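Local structure of polysaccharide biosynthesis protein CapD (Bacillus thuringiensis HD-771, 6BWC) at residues 126-131 with 166-171; 201-206 with 231-236; 270-275 with 315-320. The protein probably acts as an NADP-dependent short-chain dehydrogenase-type dehydratase that modifies UDP-N-acetylglucosamine early in the synthesis of CMP-pseudaminic acid for flagellin glycosylation. The protein carries 2 engineered substitutions. One frame throughout, in Å; residues are numbered along the deposited sequence.

Contact 1: 126-131 with 166-171; sequences FTSSNA and SVRFGN. Engineered in segment 126-131: Asn130 (natural residue Asp), Ala131 (natural residue Lys). With UD1 (uridine-diphosphate-N-acetylglucosamine), chain O.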
loop_
_atom_site.group_PDB
_atom_site.type_symbol
_atom_site.label_atom_id
_atom_site.label_comp_id
_atom_site.label_asym_id
_atom_site.label_seq_id
_atom_site.Cartn_x
_atom_site.Cartn_y
_atom_site.Cartn_z
ATOM N N PHE C 126 -21.000 9.699 13.978
ATOM C CA PHE C 126 -21.017 9.790 12.530
ATOM C C PHE C 126 -22.238 10.611 12.102
ATOM O O PHE C 126 -23.333 10.536 12.701
ATOM C CB PHE C 126 -21.052 8.399 11.883
ATOM C CG PHE C 126 -21.142 8.433 10.377
ATOM C CD1 PHE C 126 -20.171 9.086 9.629
ATOM C CD2 PHE C 126 -22.183 7.802 9.704
ATOM C CE1 PHE C 126 -20.236 9.134 8.245
ATOM C CE2 PHE C 126 -22.264 7.844 8.321
ATOM C CZ PHE C 126 -21.291 8.521 7.593
ATOM N N THR C 127 -22.039 11.370 11.040
ATOM C CA THR C 127 -23.024 12.284 10.541
ATOM C C THR C 127 -23.482 11.734 9.190
ATOM O O THR C 127 -22.810 11.925 8.163
ATOM C CB THR C 127 -22.379 13.673 10.497
ATOM O OG1 THR C 127 -22.611 14.311 11.755
ATOM C CG2 THR C 127 -22.927 14.512 9.451
ATOM N N SER C 128 -24.613 11.017 9.215
ATOM C CA SER C 128 -25.226 10.425 8.000
ATOM C C SER C 128 -26.249 11.386 7.453
ATOM O O SER C 128 -26.503 12.427 8.062
ATOM C CB SER C 128 -25.920 9.086 8.299
ATOM O OG SER C 128 -26.380 8.470 7.109
ATOM N N SER C 129 -26.819 11.018 6.302
ATOM C CA SER C 129 -27.970 11.701 5.698
ATOM C C SER C 129 -29.213 10.811 5.686
ATOM O O SER C 129 -29.117 9.590 5.783
ATOM C CB SER C 129 -27.644 12.077 4.262
ATOM O OG SER C 129 -28.818 12.461 3.569
ATOM N N ASN C 130 -30.384 11.429 5.521
ATOM C CA ASN C 130 -31.600 10.671 5.293
ATOM C C ASN C 130 -31.626 10.087 3.859
ATOM O O ASN C 130 -32.539 9.351 3.477
ATOM C CB ASN C 130 -32.877 11.436 5.787
ATOM C CG ASN C 130 -33.233 12.737 5.010
ATOM O OD1 ASN C 130 -33.819 13.655 5.595
ATOM N ND2 ASN C 130 -32.944 12.805 3.718
ATOM N N ALA C 131 -30.610 10.419 3.065
ATOM C CA ALA C 131 -30.359 9.765 1.770
ATOM C C ALA C 131 -30.020 8.271 1.847
ATOM O O ALA C 131 -30.170 7.550 0.877
ATOM C CB ALA C 131 -29.243 10.494 1.029
ATOM N N SER C 166 -24.680 7.064 15.149
ATOM C CA SER C 166 -25.024 7.849 13.985
ATOM C C SER C 166 -26.150 8.846 14.284
ATOM O O SER C 166 -27.079 8.580 15.034
ATOM C CB SER C 166 -25.416 6.919 12.845
ATOM O OG SER C 166 -24.256 6.332 12.294
ATOM N N VAL C 167 -26.036 10.012 13.683
ATOM C CA VAL C 167 -27.071 11.031 13.681
ATOM C C VAL C 167 -27.563 10.980 12.227
ATOM O O VAL C 167 -26.979 10.231 11.450
ATOM C CB VAL C 167 -26.423 12.345 14.170
ATOM C CG1 VAL C 167 -26.688 13.519 13.275
ATOM C CG2 VAL C 167 -26.853 12.628 15.588
ATOM N N ARG C 168 -28.631 11.681 11.837
ATOM C CA ARG C 168 -29.132 11.557 10.450
ATOM C C ARG C 168 -29.910 12.790 10.033
ATOM O O ARG C 168 -31.013 13.052 10.513
ATOM C CB ARG C 168 -29.980 10.283 10.310
ATOM C CG ARG C 168 -30.082 9.656 8.916
ATOM C CD ARG C 168 -31.151 8.544 8.904
ATOM N NE ARG C 168 -30.642 7.167 9.065
ATOM C CZ ARG C 168 -31.398 6.060 9.155
ATOM N NH1 ARG C 168 -32.723 6.114 9.129
ATOM N NH2 ARG C 168 -30.837 4.869 9.269
ATOM N N PHE C 169 -29.315 13.545 9.124
ATOM C CA PHE C 169 -29.775 14.897 8.782
ATOM C C PHE C 169 -30.713 14.910 7.573
ATOM O O PHE C 169 -30.696 13.998 6.726
ATOM C CB PHE C 169 -28.580 15.815 8.397
ATOM C CG PHE C 169 -27.546 16.057 9.479
ATOM C CD1 PHE C 169 -26.239 16.349 9.108
ATOM C CD2 PHE C 169 -27.851 16.035 10.831
ATOM C CE1 PHE C 169 -25.258 16.609 10.054
ATOM C CE2 PHE C 169 -26.873 16.296 11.784
ATOM C CZ PHE C 169 -25.570 16.575 11.394
ATOM N N GLY C 170 -31.477 15.992 7.471
ATOM C CA GLY C 170 -32.055 16.411 6.195
ATOM C C GLY C 170 -31.445 17.721 5.772
ATOM O O GLY C 170 -30.556 18.229 6.429
ATOM N N ASN C 171 -31.941 18.278 4.678
ATOM C CA ASN C 171 -31.258 19.382 4.024
ATOM C C ASN C 171 -30.980 20.480 5.005
ATOM O O ASN C 171 -31.901 21.044 5.543
ATOM C CB ASN C 171 -32.071 19.935 2.849
ATOM C CG ASN C 171 -32.246 18.918 1.751
ATOM O OD1 ASN C 171 -32.677 17.790 2.009
ATOM N ND2 ASN C 171 -31.907 19.293 0.532
HETATM C "C1'" UD1 O . -28.611 17.795 0.540
HETATM C "C2'" UD1 O . -27.218 17.306 0.902
HETATM C "C3'" UD1 O . -27.151 15.781 0.950
HETATM C "C4'" UD1 O . -28.284 15.184 1.780
HETATM C "C5'" UD1 O . -29.637 15.883 1.540
HETATM C "C6'" UD1 O . -30.631 15.489 2.641
HETATM C "C7'" UD1 O . -25.691 19.022 0.015
HETATM C "C8'" UD1 O . -24.901 19.463 -1.200
HETATM N "N2'" UD1 O . -26.241 17.805 -0.048
HETATM O "O1'" UD1 O . -29.001 17.250 -0.711
HETATM O "O3'" UD1 O . -25.866 15.392 1.475
HETATM O "O4'" UD1 O . -28.427 13.802 1.510
HETATM O "O5'" UD1 O . -29.516 17.321 1.495
HETATM O "O6'" UD1 O . -31.955 15.328 2.124
HETATM O "O7'" UD1 O . -25.845 19.791 0.963
HETATM N N1 UD1 O . -32.075 21.986 -7.090
HETATM C C2 UD1 O . -32.490 22.860 -8.140
HETATM N N3 UD1 O . -31.566 23.483 -8.890
HETATM C C4 UD1 O . -30.246 23.306 -8.679
HETATM C C5 UD1 O . -29.806 22.488 -7.669
HETATM C C6 UD1 O . -30.739 21.846 -6.870
HETATM O O2 UD1 O . -33.693 23.048 -8.395
HETATM O O4 UD1 O . -29.398 23.891 -9.370
HETATM C C1B UD1 O . -33.059 21.262 -6.257
HETATM C C2B UD1 O . -32.779 19.771 -6.054
HETATM O "O2'" UD1 O . -33.337 18.971 -7.088
HETATM C C3B UD1 O . -33.349 19.472 -4.682
HETATM C C4B UD1 O . -33.182 20.798 -3.969
HETATM O O4B UD1 O . -33.016 21.809 -4.962
HETATM O O3B UD1 O . -34.741 19.140 -4.666
HETATM C C5B UD1 O . -31.992 20.829 -3.023
HETATM O O5B UD1 O . -30.722 20.649 -3.669
HETATM P PA UD1 O . -29.449 20.778 -2.699
HETATM O O1A UD1 O . -28.147 20.895 -3.453
HETATM O O2A UD1 O . -29.699 21.808 -1.593
HETATM O O3A UD1 O . -29.483 19.481 -1.737
HETATM P PB UD1 O . -29.929 17.932 -1.880
HETATM O O1B UD1 O . -29.389 17.359 -3.174
HETATM O O2B UD1 O . -31.395 17.656 -1.565
#
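Phe126 pairs with Ser166, and Ser129 with Phe169, where two neighbouring parallel strands of a Rossmann-type beta-alpha-beta unit run side by side. Helix 138-156 makes the crossover between them. The strand axes come within 4.5 Å of each other, and their directions differ by 35°. Val167 N donates to Phe126 O at 2.9 Å. Phe169 N donates to Ser128 O, and Ser128 N gives Val167 O a weak bond. Just past the strand end, Asn130 N still reaches Phe169 O at 2.9 Å.

Thr127, Val167 and Phe169 share one face of the sheet. The side chains of Thr127 and Phe169 lie obliquely to each other, with Thr127 OG1 3.7 Å from Phe169 CZ, and helix 207-220 covers this side. Ser128 and Arg168 lie on the other face. There Glu147 takes both Ser128 OG and Arg168 NH2, while Glu280 is a second carboxylate for Arg168. Arg168 CG stands anti to its own backbone N (chi1 -154°) and passes Ser129 O at 3.3 Å.

Both C-terminal ends meet the sugar. Ser129 OG accepts from Ala131 N at 2.8 Å in an ST turn and shares a hydrogen bond with UD1 O4', whose very short modelled length is doubtful. Asn171 spans two groups: its OD1 accepts from UD1 O6' at 2.6 Å, and its ND2 donates to the phosphate oxygen UD1 O2B at 2.7 Å. Asn130 ND2 adds a weak bond to UD1 O6'. Asn130 and Ala131 are engineered, replacing Asp and Lys. Tyr139 and Lys143 fit the YxxxK pattern of short-chain dehydrogenases. Asn171 thus holds O6', and Ser129 lies next to O4'; this would be consistent with chemistry at the fourth and sixth sugar carbons.

Contact 2: 201-206 with 231-236; sequences SRFMMT and MPVISL. With UD1 (uridine-diphosphate-N-acetylglucosamine), chain O.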
loop_
_atom_site.group_PDB
_atom_site.type_symbol
_atom_site.label_atom_id
_atom_site.label_comp_id
_atom_site.label_asym_id
_atom_site.label_seq_id
_atom_site.Cartn_x
_atom_site.Cartn_y
_atom_site.Cartn_z
ATOM N N SER C 201 -40.001 17.318 -2.997
ATOM C CA SER C 201 -40.243 17.737 -1.634
ATOM C C SER C 201 -39.009 17.305 -0.856
ATOM O O SER C 201 -38.299 16.412 -1.315
ATOM C CB SER C 201 -41.527 17.072 -1.108
ATOM O OG SER C 201 -41.423 15.645 -1.047
ATOM N N ARG C 202 -38.738 17.925 0.294
ATOM C CA ARG C 202 -37.528 17.626 1.072
ATOM C C ARG C 202 -37.719 17.902 2.560
ATOM O O ARG C 202 -38.288 18.942 2.921
ATOM C CB ARG C 202 -36.360 18.499 0.574
ATOM C CG ARG C 202 -35.718 18.148 -0.779
ATOM C CD ARG C 202 -34.744 16.984 -0.668
ATOM N NE ARG C 202 -34.057 16.711 -1.937
ATOM C CZ ARG C 202 -34.516 15.932 -2.920
ATOM N NH1 ARG C 202 -35.689 15.316 -2.830
ATOM N NH2 ARG C 202 -33.794 15.774 -4.020
ATOM N N PHE C 203 -37.231 17.006 3.422
ATOM C CA PHE C 203 -37.077 17.324 4.861
ATOM C C PHE C 203 -35.937 18.321 5.022
ATOM O O PHE C 203 -34.853 18.073 4.513
ATOM C CB PHE C 203 -36.735 16.081 5.680
ATOM C CG PHE C 203 -37.908 15.203 5.991
ATOM C CD1 PHE C 203 -38.108 14.003 5.320
ATOM C CD2 PHE C 203 -38.809 15.563 6.987
ATOM C CE1 PHE C 203 -39.190 13.190 5.625
ATOM C CE2 PHE C 203 -39.891 14.752 7.296
ATOM C CZ PHE C 203 -40.076 13.565 6.620
ATOM N N MET C 204 -36.166 19.428 5.721
ATOM C CA MET C 204 -35.144 20.468 5.906
ATOM C C MET C 204 -35.025 20.930 7.377
ATOM O O MET C 204 -36.042 21.144 8.054
ATOM C CB MET C 204 -35.404 21.678 4.978
ATOM C CG MET C 204 -35.606 21.306 3.502
ATOM S SD MET C 204 -35.406 22.535 2.179
ATOM C CE MET C 204 -33.821 23.243 2.515
ATOM N N MET C 205 -33.778 21.078 7.852
ATOM C CA MET C 205 -33.463 21.470 9.231
ATOM C C MET C 205 -32.576 22.721 9.245
ATOM O O MET C 205 -31.953 23.057 8.247
ATOM C CB MET C 205 -32.818 20.296 10.003
ATOM C CG MET C 205 -31.405 19.924 9.593
ATOM S SD MET C 205 -30.850 18.256 10.069
ATOM C CE MET C 205 -31.093 18.356 11.846
ATOM N N THR C 206 -32.565 23.431 10.372
ATOM C CA THR C 206 -31.664 24.581 10.591
ATOM C C THR C 206 -30.204 24.132 10.936
ATOM O O THR C 206 -29.918 22.967 11.257
ATOM C CB THR C 206 -32.211 25.559 11.689
ATOM O OG1 THR C 206 -32.159 24.958 12.989
ATOM C CG2 THR C 206 -33.663 26.020 11.383
ATOM N N MET C 231 -38.482 16.809 11.439
ATOM C CA MET C 231 -38.199 17.966 10.618
ATOM C C MET C 231 -39.375 18.296 9.723
ATOM O O MET C 231 -40.143 17.430 9.328
ATOM C CB MET C 231 -36.956 17.733 9.764
ATOM C CG MET C 231 -35.664 17.487 10.551
ATOM S SD MET C 231 -34.636 16.181 9.834
ATOM C CE MET C 231 -34.398 16.972 8.273
ATOM N N PRO C 232 -39.526 19.571 9.404
ATOM C CA PRO C 232 -40.588 20.002 8.528
ATOM C C PRO C 232 -40.278 19.750 7.053
ATOM O O PRO C 232 -39.135 19.925 6.608
ATOM C CB PRO C 232 -40.641 21.500 8.799
ATOM C CG PRO C 232 -39.223 21.847 9.123
ATOM C CD PRO C 232 -38.759 20.705 9.949
ATOM N N VAL C 233 -41.320 19.377 6.307
ATOM C CA VAL C 233 -41.243 19.161 4.853
ATOM C C VAL C 233 -41.290 20.481 4.121
ATOM O O VAL C 233 -41.989 21.402 4.530
ATOM C CB VAL C 233 -42.364 18.230 4.365
ATOM C CG1 VAL C 233 -42.661 18.378 2.878
ATOM C CG2 VAL C 233 -41.979 16.804 4.681
ATOM N N ILE C 234 -40.517 20.567 3.041
ATOM C CA ILE C 234 -40.533 21.739 2.201
ATOM C C ILE C 234 -40.728 21.345 0.759
ATOM O O ILE C 234 -40.097 20.407 0.268
ATOM C CB ILE C 234 -39.290 22.576 2.414
ATOM C CG1 ILE C 234 -39.460 23.274 3.771
ATOM C CG2 ILE C 234 -39.096 23.572 1.273
ATOM C CD1 ILE C 234 -38.252 24.035 4.252
ATOM N N SER C 235 -41.652 22.066 0.116
ATOM C CA SER C 235 -41.879 21.966 -1.308
ATOM C C SER C 235 -40.838 22.832 -1.991
ATOM O O SER C 235 -40.477 23.904 -1.497
ATOM C CB SER C 235 -43.284 22.434 -1.678
ATOM O OG SER C 235 -43.318 22.944 -3.009
ATOM N N LEU C 236 -40.350 22.353 -3.124
ATOM C CA LEU C 236 -39.376 23.098 -3.901
ATOM C C LEU C 236 -40.088 24.149 -4.727
ATOM O O LEU C 236 -39.464 25.123 -5.142
ATOM C CB LEU C 236 -38.580 22.156 -4.811
ATOM C CG LEU C 236 -37.476 22.781 -5.667
ATOM C CD1 LEU C 236 -36.508 23.581 -4.804
ATOM C CD2 LEU C 236 -36.754 21.697 -6.435
HETATM C "C1'" UD1 O . -28.611 17.795 0.540
HETATM C "C2'" UD1 O . -27.218 17.306 0.902
HETATM C "C3'" UD1 O . -27.151 15.781 0.950
HETATM C "C4'" UD1 O . -28.284 15.184 1.780
HETATM C "C5'" UD1 O . -29.637 15.883 1.540
HETATM C "C6'" UD1 O . -30.631 15.489 2.641
HETATM C "C7'" UD1 O . -25.691 19.022 0.015
HETATM C "C8'" UD1 O . -24.901 19.463 -1.200
HETATM N "N2'" UD1 O . -26.241 17.805 -0.048
HETATM O "O1'" UD1 O . -29.001 17.250 -0.711
HETATM O "O3'" UD1 O . -25.866 15.392 1.475
HETATM O "O4'" UD1 O . -28.427 13.802 1.510
HETATM O "O5'" UD1 O . -29.516 17.321 1.495
HETATM O "O6'" UD1 O . -31.955 15.328 2.124
HETATM O "O7'" UD1 O . -25.845 19.791 0.963
HETATM N N1 UD1 O . -32.075 21.986 -7.090
HETATM C C2 UD1 O . -32.490 22.860 -8.140
HETATM N N3 UD1 O . -31.566 23.483 -8.890
HETATM C C4 UD1 O . -30.246 23.306 -8.679
HETATM C C5 UD1 O . -29.806 22.488 -7.669
HETATM C C6 UD1 O . -30.739 21.846 -6.870
HETATM O O2 UD1 O . -33.693 23.048 -8.395
HETATM O O4 UD1 O . -29.398 23.891 -9.370
HETATM C C1B UD1 O . -33.059 21.262 -6.257
HETATM C C2B UD1 O . -32.779 19.771 -6.054
HETATM O "O2'" UD1 O . -33.337 18.971 -7.088
HETATM C C3B UD1 O . -33.349 19.472 -4.682
HETATM C C4B UD1 O . -33.182 20.798 -3.969
HETATM O O4B UD1 O . -33.016 21.809 -4.962
HETATM O O3B UD1 O . -34.741 19.140 -4.666
HETATM C C5B UD1 O . -31.992 20.829 -3.023
HETATM O O5B UD1 O . -30.722 20.649 -3.669
HETATM P PA UD1 O . -29.449 20.778 -2.699
HETATM O O1A UD1 O . -28.147 20.895 -3.453
HETATM O O2A UD1 O . -29.699 21.808 -1.593
HETATM O O3A UD1 O . -29.483 19.481 -1.737
HETATM P PB UD1 O . -29.929 17.932 -1.880
HETATM O O1B UD1 O . -29.389 17.359 -3.174
HETATM O O2B UD1 O . -31.395 17.656 -1.565
#
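Phe203 and Val233 meet ring to methyl. Val233 CG2 sits over one face of the ring, 4.2 Å from its centroid and 20° off the normal, a CH-pi contact. Met231 O lies at the ring edge, 3.3 Å from Phe203 CD2. The Met231 chain bends twice, which brings its CE against Phe203 CB. The side chains of Met204 and Ile234 cross at about a right angle, with Ile234 CD1 3.8 Å from Met204 CB. Leu327 of helix 324-333 also touches Ile234.

Backbone bonds fix this packing. Arg202 and Ile234 form an antiparallel hydrogen-bonded pair, with N to O distances of 2.8 Å in both directions. Met204 N adds a bond to Pro232 O. Ser201 with Ser235 and Phe203 with Val233 are the non-hydrogen-bonded pairs.

Arg202 turns away from Ile234 to the ligand through a bend at its second torsion (-79°). Its NE donates to UD1 O2B at 2.8 Å, at the guanidinium edge, and UD1 O3B lies over one face. NH1 is held by Ser201 O and Lys270 O, so the group is probably fixed in rotation. This is a small mixed sheet, completed by strand 171-172, that lines the nucleotide-sugar pocket of a short-chain dehydrogenase fold.

Contact 3: 270-275 with 315-320; sequences KMYEEL and RSDNQN. With UD1 (uridine-diphosphate-N-acetylglucosamine), chain O.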
loop_
_atom_site.group_PDB
_atom_site.type_symbol
_atom_site.label_atom_id
_atom_site.label_comp_id
_atom_site.label_asym_id
_atom_site.label_seq_id
_atom_site.Cartn_x
_atom_site.Cartn_y
_atom_site.Cartn_z
ATOM N N LYS C 270 -33.372 11.758 -5.876
ATOM C CA LYS C 270 -34.638 11.220 -5.362
ATOM C C LYS C 270 -35.695 12.336 -5.319
ATOM O O LYS C 270 -35.357 13.521 -5.182
ATOM C CB LYS C 270 -34.413 10.688 -3.936
ATOM C CG LYS C 270 -35.264 9.511 -3.496
ATOM C CD LYS C 270 -34.779 9.042 -2.136
ATOM C CE LYS C 270 -35.697 7.997 -1.571
ATOM N NZ LYS C 270 -35.165 7.541 -0.275
ATOM N N MET C 271 -36.965 11.939 -5.400
ATOM C CA MET C 271 -38.086 12.892 -5.494
ATOM C C MET C 271 -38.478 13.483 -4.158
ATOM O O MET C 271 -38.826 14.659 -4.064
ATOM C CB MET C 271 -39.322 12.233 -6.139
ATOM C CG MET C 271 -39.269 12.162 -7.657
ATOM S SD MET C 271 -39.004 13.802 -8.373
ATOM C CE MET C 271 -38.381 13.285 -9.948
ATOM N N TYR C 272 -38.398 12.627 -3.150
ATOM C CA TYR C 272 -38.730 12.903 -1.760
ATOM C C TYR C 272 -37.580 12.273 -0.993
ATOM O O TYR C 272 -36.731 11.612 -1.597
ATOM C CB TYR C 272 -40.042 12.211 -1.381
ATOM C CG TYR C 272 -40.038 10.767 -1.781
ATOM C CD1 TYR C 272 -39.589 9.783 -0.905
ATOM C CD2 TYR C 272 -40.414 10.391 -3.072
ATOM C CE1 TYR C 272 -39.535 8.455 -1.289
ATOM C CE2 TYR C 272 -40.371 9.074 -3.471
ATOM C CZ TYR C 272 -39.926 8.106 -2.579
ATOM O OH TYR C 272 -39.890 6.785 -2.979
ATOM N N GLU C 273 -37.545 12.454 0.321
ATOM C CA GLU C 273 -36.553 11.774 1.156
ATOM C C GLU C 273 -37.310 11.031 2.236
ATOM O O GLU C 273 -38.534 11.061 2.246
ATOM C CB GLU C 273 -35.536 12.766 1.723
ATOM C CG GLU C 273 -34.602 13.394 0.677
ATOM C CD GLU C 273 -33.535 12.455 0.098
ATOM O OE1 GLU C 273 -33.507 11.239 0.461
ATOM O OE2 GLU C 273 -32.708 12.945 -0.722
ATOM N N GLU C 274 -36.591 10.310 3.096
ATOM C CA GLU C 274 -37.198 9.482 4.140
ATOM C C GLU C 274 -36.311 9.496 5.398
ATOM O O GLU C 274 -35.093 9.488 5.301
ATOM C CB GLU C 274 -37.406 8.031 3.637
ATOM C CG GLU C 274 -38.131 7.880 2.291
ATOM C CD GLU C 274 -38.307 6.428 1.852
ATOM O OE1 GLU C 274 -37.469 5.913 1.079
ATOM O OE2 GLU C 274 -39.287 5.783 2.277
ATOM N N LEU C 275 -36.941 9.519 6.569
ATOM C CA LEU C 275 -36.232 9.569 7.857
ATOM C C LEU C 275 -35.789 8.178 8.312
ATOM O O LEU C 275 -34.847 8.061 9.116
ATOM C CB LEU C 275 -37.134 10.159 8.951
ATOM C CG LEU C 275 -37.860 11.490 8.702
ATOM C CD1 LEU C 275 -38.871 11.733 9.811
ATOM C CD2 LEU C 275 -36.867 12.644 8.567
ATOM N N ARG C 315 -42.118 9.676 4.923
ATOM C CA ARG C 315 -41.573 10.368 3.748
ATOM C C ARG C 315 -41.933 11.828 3.696
ATOM O O ARG C 315 -42.919 12.243 4.308
ATOM C CB ARG C 315 -42.132 9.816 2.458
ATOM C CG ARG C 315 -42.395 8.340 2.390
ATOM C CD ARG C 315 -42.903 8.029 0.994
ATOM N NE ARG C 315 -42.756 6.613 0.744
ATOM C CZ ARG C 315 -42.597 6.061 -0.446
ATOM N NH1 ARG C 315 -42.585 6.811 -1.548
ATOM N NH2 ARG C 315 -42.456 4.740 -0.521
ATOM N N SER C 316 -41.176 12.562 2.872
ATOM C CA SER C 316 -41.415 13.986 2.588
ATOM C C SER C 316 -42.603 14.282 1.636
ATOM O O SER C 316 -43.173 15.384 1.702
ATOM C CB SER C 316 -40.121 14.687 2.083
ATOM O OG SER C 316 -39.848 14.519 0.702
ATOM N N ASP C 317 -42.958 13.331 0.759
ATOM C CA ASP C 317 -44.224 13.414 0.002
ATOM C C ASP C 317 -45.464 12.911 0.789
ATOM O O ASP C 317 -46.599 13.093 0.315
ATOM C CB ASP C 317 -44.132 12.739 -1.391
ATOM C CG ASP C 317 -43.858 11.212 -1.341
ATOM O OD1 ASP C 317 -43.769 10.611 -2.433
ATOM O OD2 ASP C 317 -43.702 10.602 -0.264
ATOM N N ASN C 318 -45.242 12.321 1.975
ATOM C CA ASN C 318 -46.274 11.677 2.801
ATOM C C ASN C 318 -46.534 12.422 4.105
ATOM O O ASN C 318 -47.005 11.836 5.089
ATOM C CB ASN C 318 -45.833 10.245 3.121
ATOM C CG ASN C 318 -46.915 9.425 3.808
ATOM O OD1 ASN C 318 -48.032 9.308 3.305
ATOM N ND2 ASN C 318 -46.593 8.854 4.963
ATOM N N GLN C 319 -46.216 13.717 4.096
ATOM C CA GLN C 319 -46.411 14.626 5.241
ATOM C C GLN C 319 -46.536 16.060 4.710
ATOM O O GLN C 319 -45.798 16.470 3.796
ATOM C CB GLN C 319 -45.242 14.502 6.231
ATOM C CG GLN C 319 -45.017 15.662 7.203
ATOM C CD GLN C 319 -43.612 15.656 7.808
ATOM O OE1 GLN C 319 -42.982 16.715 8.004
ATOM N NE2 GLN C 319 -43.108 14.458 8.113
ATOM N N ASN C 320 -47.442 16.817 5.320
ATOM C CA ASN C 320 -47.765 18.167 4.871
ATOM C C ASN C 320 -46.604 19.139 4.964
ATOM O O ASN C 320 -45.924 19.238 5.985
ATOM C CB ASN C 320 -48.984 18.688 5.636
ATOM C CG ASN C 320 -50.246 17.942 5.250
ATOM O OD1 ASN C 320 -50.398 17.559 4.100
ATOM N ND2 ASN C 320 -51.126 17.696 6.197
HETATM C "C1'" UD1 O . -28.611 17.795 0.540
HETATM C "C2'" UD1 O . -27.218 17.306 0.902
HETATM C "C3'" UD1 O . -27.151 15.781 0.950
HETATM C "C4'" UD1 O . -28.284 15.184 1.780
HETATM C "C5'" UD1 O . -29.637 15.883 1.540
HETATM C "C6'" UD1 O . -30.631 15.489 2.641
HETATM C "C7'" UD1 O . -25.691 19.022 0.015
HETATM C "C8'" UD1 O . -24.901 19.463 -1.200
HETATM N "N2'" UD1 O . -26.241 17.805 -0.048
HETATM O "O1'" UD1 O . -29.001 17.250 -0.711
HETATM O "O3'" UD1 O . -25.866 15.392 1.475
HETATM O "O4'" UD1 O . -28.427 13.802 1.510
HETATM O "O5'" UD1 O . -29.516 17.321 1.495
HETATM O "O6'" UD1 O . -31.955 15.328 2.124
HETATM O "O7'" UD1 O . -25.845 19.791 0.963
HETATM N N1 UD1 O . -32.075 21.986 -7.090
HETATM C C2 UD1 O . -32.490 22.860 -8.140
HETATM N N3 UD1 O . -31.566 23.483 -8.890
HETATM C C4 UD1 O . -30.246 23.306 -8.679
HETATM C C5 UD1 O . -29.806 22.488 -7.669
HETATM C C6 UD1 O . -30.739 21.846 -6.870
HETATM O O2 UD1 O . -33.693 23.048 -8.395
HETATM O O4 UD1 O . -29.398 23.891 -9.370
HETATM C C1B UD1 O . -33.059 21.262 -6.257
HETATM C C2B UD1 O . -32.779 19.771 -6.054
HETATM O "O2'" UD1 O . -33.337 18.971 -7.088
HETATM C C3B UD1 O . -33.349 19.472 -4.682
HETATM C C4B UD1 O . -33.182 20.798 -3.969
HETATM O O4B UD1 O . -33.016 21.809 -4.962
HETATM O O3B UD1 O . -34.741 19.140 -4.666
HETATM C C5B UD1 O . -31.992 20.829 -3.023
HETATM O O5B UD1 O . -30.722 20.649 -3.669
HETATM P PA UD1 O . -29.449 20.778 -2.699
HETATM O O1A UD1 O . -28.147 20.895 -3.453
HETATM O O2A UD1 O . -29.699 21.808 -1.593
HETATM O O3A UD1 O . -29.483 19.481 -1.737
HETATM P PB UD1 O . -29.929 17.932 -1.880
HETATM O O1B UD1 O . -29.389 17.359 -3.174
HETATM O O2B UD1 O . -31.395 17.656 -1.565
#
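Tyr272, Glu273 and Ser316 join two irregular loops here, with a single backbone bridge between Glu274 and Arg315. The first loop lies between strands 259-262 and 285-286; the second leads into helix 324-333. Two hydrogen bonds clasp Glu273. Ser316 N donates to Glu273 O at 3.1 Å. In return Glu273 N donates to Ser316 OG, also at 3.1 Å. Ser316 OG stands between its own backbone N and carbonyl carbon (chi1 82°), a turn that brings it beside Glu273 N. The same hydroxyl is hydrogen-bonded to Ser201 OG, which ties both loops to the start of strand 201-205.

The segment 270-275 borders the sugar pocket of this Rossmann-type enzyme. Glu273 CB leaves the backbone away from 315-320, and its CG lies 3.6 Å from UD1 O6'.

On the outer side the Tyr272 ring meets two charged groups from the same side of its plane. The Asp317 carboxylate lies nearly parallel to the ring, 17° between planes, with OD2 over the face. Arg315 NH1 comes in obliquely, 3.1 Å from Tyr272 OH, but the angle is too poor for a hydrogen bond. The side chains of Arg315 and Glu274 run side by side. Their salt bridge is long, 3.9 Å from Arg315 NE to Glu274 OE2, and no N-H points at that oxygen. Lys270 NZ grips the other oxygen, Glu274 OE1, at 3.1 Å.

In the fold
Along the chain the three contacts follow in series, and none nests in or crosses another. Contact 1 closes the crossover through helix 138-156 in the large sheet. The chain leaves it at Asn171, whose backbone pairs with Phe203 and Met205, so contact 1 passes directly into the small sheet of contact 2. Contact 2 closes the excursion through helix 207-220 and strand 226-229, which returns to the large sheet. Contact 3 closes the loop from 275 to 315, with strands 285-286 and 290-293 between its segments. It sits against contact 2 and reaches contact 1 through Arg168 and Leu275 O. All three contacts touch UD1.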